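Local coordinates for protein diaminobutyrate-pyruvate transaminase and L-2,4-diaminobutyrate decarboxylase (Vibrio parahaemolyticus, PDB 2QMA) that probably uses pyridoxal 5'-phosphate to decarboxylate L-2,4-diaminobutyrate, this being the C-terminal decarboxylase domain of a longer protein with a putative transaminase part, at residues M289-A300 with A316-F327. Residues are numbered along the deposited sequence; the frame is centred on the assembly and turned at random.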
loop_
_atom_site.group_PDB
_atom_site.type_symbol
_atom_site.label_atom_id
_atom_site.label_comp_id
_atom_site.label_asym_id
_atom_site.label_seq_id
_atom_site.Cartn_x
_atom_site.Cartn_y
_atom_site.Cartn_z
HETATM N N MSE A 289 -22.266 -17.110 -12.047
HETATM C CA MSE A 289 -20.866 -16.680 -11.742
HETATM C C MSE A 289 -20.828 -15.290 -11.140
HETATM O O MSE A 289 -21.758 -14.490 -11.268
HETATM C CB MSE A 289 -19.951 -16.683 -13.019
HETATM C CG MSE A 289 -20.032 -17.960 -13.893
HETATM SE SE MSE A 289 -18.938 -17.933 -15.472
HETATM C CE MSE A 289 -19.851 -16.513 -16.442
ATOM N N TRP A 290 -19.692 -15.006 -10.523
ATOM C CA TRP A 290 -19.298 -13.661 -10.066
ATOM C C TRP A 290 -18.597 -12.896 -11.212
ATOM O O TRP A 290 -17.569 -13.357 -11.720
ATOM C CB TRP A 290 -18.275 -13.895 -8.961
ATOM C CG TRP A 290 -17.783 -12.708 -8.277
ATOM C CD1 TRP A 290 -16.910 -11.744 -8.779
ATOM C CD2 TRP A 290 -18.048 -12.343 -6.915
ATOM N NE1 TRP A 290 -16.670 -10.794 -7.808
ATOM C CE2 TRP A 290 -17.336 -11.138 -6.658
ATOM C CE3 TRP A 290 -18.834 -12.903 -5.896
ATOM C CZ2 TRP A 290 -17.405 -10.466 -5.419
ATOM C CZ3 TRP A 290 -18.886 -12.257 -4.678
ATOM C CH2 TRP A 290 -18.187 -11.049 -4.445
HETATM N N MSE A 291 -19.114 -11.721 -11.581
HETATM C CA MSE A 291 -18.441 -10.897 -12.555
HETATM C C MSE A 291 -17.652 -9.863 -11.802
HETATM O O MSE A 291 -18.216 -9.065 -11.029
HETATM C CB MSE A 291 -19.378 -10.178 -13.525
HETATM C CG MSE A 291 -18.479 -9.197 -14.441
HETATM SE SE MSE A 291 -19.519 -8.304 -15.829
HETATM C CE MSE A 291 -20.530 -7.047 -14.758
ATOM N N HIS A 292 -16.358 -9.895 -12.041
ATOM C CA HIS A 292 -15.437 -8.897 -11.500
ATOM C C HIS A 292 -15.062 -7.986 -12.659
ATOM O O HIS A 292 -14.589 -8.469 -13.712
ATOM C CB HIS A 292 -14.190 -9.547 -10.833
ATOM C CG HIS A 292 -13.138 -8.529 -10.473
ATOM N ND1 HIS A 292 -13.266 -7.665 -9.405
ATOM C CD2 HIS A 292 -11.963 -8.201 -11.083
ATOM C CE1 HIS A 292 -12.227 -6.848 -9.369
ATOM N NE2 HIS A 292 -11.400 -7.174 -10.349
ATOM N N VAL A 293 -15.244 -6.673 -12.478
ATOM C CA VAL A 293 -14.851 -5.712 -13.536
ATOM C C VAL A 293 -13.479 -5.118 -13.205
ATOM O O VAL A 293 -13.326 -4.456 -12.183
ATOM C CB VAL A 293 -15.893 -4.594 -13.771
ATOM C CG1 VAL A 293 -15.275 -3.540 -14.787
ATOM C CG2 VAL A 293 -17.212 -5.180 -14.293
ATOM N N ASP A 294 -12.472 -5.371 -14.043
ATOM C CA ASP A 294 -11.196 -4.726 -13.834
ATOM C C ASP A 294 -11.236 -3.344 -14.534
ATOM O O ASP A 294 -10.943 -3.210 -15.752
ATOM C CB ASP A 294 -10.038 -5.604 -14.345
ATOM C CG ASP A 294 -8.640 -4.958 -14.127
ATOM O OD1 ASP A 294 -8.558 -3.806 -13.642
ATOM O OD2 ASP A 294 -7.620 -5.612 -14.477
ATOM N N GLY A 295 -11.570 -2.304 -13.780
ATOM C CA GLY A 295 -11.596 -0.998 -14.414
ATOM C C GLY A 295 -10.443 -0.119 -14.042
ATOM O O GLY A 295 -10.606 1.094 -14.025
ATOM N N ALA A 296 -9.290 -0.732 -13.766
ATOM C CA ALA A 296 -8.105 -0.003 -13.305
ATOM C C ALA A 296 -7.793 1.145 -14.273
ATOM O O ALA A 296 -7.601 2.272 -13.819
ATOM C CB ALA A 296 -6.900 -0.952 -13.074
ATOM N N TYR A 297 -7.831 0.877 -15.579
ATOM C CA TYR A 297 -7.661 1.887 -16.607
ATOM C C TYR A 297 -8.943 2.702 -16.946
ATOM O O TYR A 297 -9.040 3.884 -16.608
ATOM C CB TYR A 297 -7.026 1.229 -17.840
ATOM C CG TYR A 297 -6.692 2.129 -19.036
ATOM C CD1 TYR A 297 -6.778 3.549 -18.970
ATOM C CD2 TYR A 297 -6.245 1.548 -20.237
ATOM C CE1 TYR A 297 -6.448 4.354 -20.106
ATOM C CE2 TYR A 297 -5.913 2.335 -21.354
ATOM C CZ TYR A 297 -6.028 3.725 -21.285
ATOM O OH TYR A 297 -5.684 4.422 -22.411
ATOM N N GLY A 298 -9.936 2.062 -17.562
ATOM C CA GLY A 298 -11.083 2.758 -18.149
ATOM C C GLY A 298 -12.254 3.020 -17.218
ATOM O O GLY A 298 -13.270 3.602 -17.622
ATOM N N GLY A 299 -12.115 2.613 -15.963
ATOM C CA GLY A 299 -13.129 2.915 -14.950
ATOM C C GLY A 299 -13.380 4.410 -14.874
ATOM O O GLY A 299 -14.510 4.814 -14.631
ATOM N N ALA A 300 -12.339 5.217 -15.141
ATOM C CA ALA A 300 -12.457 6.699 -15.102
ATOM C C ALA A 300 -13.501 7.254 -16.070
ATOM O O ALA A 300 -14.072 8.337 -15.841
ATOM C CB ALA A 300 -11.067 7.385 -15.326
ATOM N N ALA A 316 -21.953 -5.465 -11.869
ATOM C CA ALA A 316 -20.792 -6.260 -11.416
ATOM C C ALA A 316 -20.968 -6.726 -9.987
ATOM O O ALA A 316 -21.514 -5.997 -9.137
ATOM C CB ALA A 316 -19.518 -5.432 -11.511
ATOM N N HIS A 317 -20.464 -7.913 -9.691
ATOM C CA HIS A 317 -20.340 -8.290 -8.284
ATOM C C HIS A 317 -19.255 -7.473 -7.603
ATOM O O HIS A 317 -19.395 -7.127 -6.420
ATOM C CB HIS A 317 -20.006 -9.765 -8.091
ATOM C CG HIS A 317 -21.124 -10.701 -8.445
ATOM N ND1 HIS A 317 -21.555 -10.884 -9.743
ATOM C CD2 HIS A 317 -21.884 -11.512 -7.670
ATOM C CE1 HIS A 317 -22.535 -11.778 -9.749
ATOM N NE2 HIS A 317 -22.754 -12.175 -8.502
ATOM N N SER A 318 -18.145 -7.226 -8.337
ATOM C CA SER A 318 -17.065 -6.405 -7.792
ATOM C C SER A 318 -16.434 -5.582 -8.903
ATOM O O SER A 318 -16.459 -6.008 -10.073
ATOM C CB SER A 318 -16.013 -7.284 -7.106
ATOM O OG SER A 318 -15.482 -8.282 -7.980
ATOM N N ILE A 319 -15.878 -4.423 -8.532
ATOM C CA ILE A 319 -15.239 -3.517 -9.471
ATOM C C ILE A 319 -13.970 -2.967 -8.849
ATOM O O ILE A 319 -13.999 -2.419 -7.735
ATOM C CB ILE A 319 -16.113 -2.317 -9.791
ATOM C CG1 ILE A 319 -17.497 -2.743 -10.374
ATOM C CG2 ILE A 319 -15.382 -1.320 -10.721
ATOM C CD1 ILE A 319 -18.509 -1.634 -10.295
ATOM N N SER A 320 -12.861 -3.113 -9.568
ATOM C CA SER A 320 -11.670 -2.390 -9.156
ATOM C C SER A 320 -11.475 -1.071 -9.939
ATOM O O SER A 320 -11.721 -0.972 -11.144
ATOM C CB SER A 320 -10.448 -3.244 -9.051
ATOM O OG SER A 320 -10.086 -3.843 -10.243
ATOM N N VAL A 321 -11.116 -0.048 -9.186
ATOM C CA VAL A 321 -10.990 1.332 -9.664
ATOM C C VAL A 321 -9.578 1.784 -9.222
ATOM O O VAL A 321 -9.234 1.661 -8.047
ATOM C CB VAL A 321 -12.054 2.289 -9.001
ATOM C CG1 VAL A 321 -11.924 3.691 -9.597
ATOM C CG2 VAL A 321 -13.475 1.754 -9.127
ATOM N N ASP A 322 -8.749 2.208 -10.173
ATOM C CA ASP A 322 -7.421 2.734 -9.847
ATOM C C ASP A 322 -7.366 4.219 -10.056
ATOM O O ASP A 322 -7.314 4.653 -11.200
ATOM C CB ASP A 322 -6.351 2.098 -10.727
ATOM C CG ASP A 322 -5.438 1.215 -9.956
ATOM O OD1 ASP A 322 -5.708 1.051 -8.743
ATOM O OD2 ASP A 322 -4.473 0.667 -10.554
ATOM N N PHE A 323 -7.389 4.988 -8.965
ATOM C CA PHE A 323 -7.331 6.441 -9.055
ATOM C C PHE A 323 -5.950 6.953 -9.464
ATOM O O PHE A 323 -5.833 8.055 -9.999
ATOM C CB PHE A 323 -7.736 7.066 -7.734
ATOM C CG PHE A 323 -9.098 6.649 -7.267
ATOM C CD1 PHE A 323 -10.231 7.163 -7.874
ATOM C CD2 PHE A 323 -9.231 5.720 -6.232
ATOM C CE1 PHE A 323 -11.493 6.767 -7.462
ATOM C CE2 PHE A 323 -10.467 5.304 -5.805
ATOM C CZ PHE A 323 -11.615 5.830 -6.407
ATOM N N HIS A 324 -4.914 6.152 -9.214
ATOM C CA HIS A 324 -3.587 6.566 -9.562
ATOM C C HIS A 324 -3.263 6.258 -10.999
ATOM O O HIS A 324 -2.115 6.321 -11.397
ATOM C CB HIS A 324 -2.512 6.036 -8.584
ATOM C CG HIS A 324 -2.493 4.550 -8.433
ATOM N ND1 HIS A 324 -2.176 3.689 -9.467
ATOM C CD2 HIS A 324 -2.678 3.772 -7.343
ATOM C CE1 HIS A 324 -2.186 2.445 -9.024
ATOM N NE2 HIS A 324 -2.500 2.467 -7.741
ATOM N N LYS A 325 -4.281 5.908 -11.777
ATOM C CA LYS A 325 -4.134 5.886 -13.218
ATOM C C LYS A 325 -4.825 7.150 -13.799
ATOM O O LYS A 325 -4.311 8.283 -13.657
ATOM C CB LYS A 325 -4.619 4.547 -13.824
ATOM C CG LYS A 325 -3.665 3.368 -13.530
ATOM C CD LYS A 325 -4.254 2.032 -13.950
ATOM C CE LYS A 325 -3.227 0.927 -14.044
ATOM N NZ LYS A 325 -2.690 0.344 -12.787
ATOM N N LEU A 326 -5.989 6.984 -14.414
ATOM C CA LEU A 326 -6.573 8.072 -15.173
ATOM C C LEU A 326 -7.263 9.126 -14.300
ATOM O O LEU A 326 -7.638 10.197 -14.786
ATOM C CB LEU A 326 -7.550 7.468 -16.183
ATOM C CG LEU A 326 -7.935 8.101 -17.507
ATOM C CD1 LEU A 326 -6.785 8.724 -18.301
ATOM C CD2 LEU A 326 -8.771 7.058 -18.321
ATOM N N PHE A 327 -7.416 8.853 -13.005
ATOM C CA PHE A 327 -7.900 9.908 -12.076
ATOM C C PHE A 327 -6.776 10.836 -11.556
ATOM O O PHE A 327 -7.030 11.768 -10.774
ATOM C CB PHE A 327 -8.579 9.305 -10.859
ATOM C CG PHE A 327 -9.940 8.657 -11.116
ATOM C CD1 PHE A 327 -11.133 9.330 -10.801
ATOM C CD2 PHE A 327 -10.018 7.327 -11.556
ATOM C CE1 PHE A 327 -12.390 8.699 -10.965
ATOM C CE2 PHE A 327 -11.238 6.706 -11.736
ATOM C CZ PHE A 327 -12.436 7.385 -11.425
HETATM O O HOH W 1 -7.451 -3.563 -11.303
HETATM O O HOH W 2 -10.374 3.108 -12.726
HETATM O O HOH W 3 -8.048 4.909 -14.117
#
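Ala316 opens the second segment by setting its small CB 3.6 Å from Val293 CG2, with the methyl CE of Met291, a selenomethionine, beside it; these apolar groups suit the face packed on helix 277-287. His317 follows and overlaps Trp290 in an offset stack, planes at 28°. Its CB lies 3.3 Å from the centroid of the indole five-membered ring, while Trp290 CA sits over the imidazole in return.

Ser318 begins strand 318-322, which runs parallel to strand 290-295 in the mixed seven-stranded sheet. Its OG, held between the backbone N and the carbonyl carbon (chi1 56°), takes a nearly straight hydrogen bond from Trp290 NE1 in the indole plane (2.8 Å) and makes another with His292 ND1 (2.7 Å). A short hydroxyl serves both rings. Val293 bonds through N to Ser318 O and through O to Ser320 N, and Ile319 leans CG1 toward Val293 CB on the apolar face.

On the other face Ser320 OG shares a water with Asp294 OD1, and Asn171 of helix 167-187 binds Ser320, His292 and Asp294. Asp294 OD1 also accepts from Ala296 N, which makes an Asx turn.

Asp322 CB approaches Ala296 O (3.3 Å), and its OD2 pairs with Lys325 NZ (2.9 Å) across the type I turn that runs from Asp322 to Lys325. The lysine's CD passes Ala296 O, whereas Leu326 CB and the face of Phe327 pack against the small methyl of Ala300.

Lys325 is the predicted pyridoxal phosphate attachment site, to which no cofactor is attached in this structure. The salt bridge to Asp322 OD2 occupies its NZ here, and the predicted Schiff base would need that amine to turn to the cofactor.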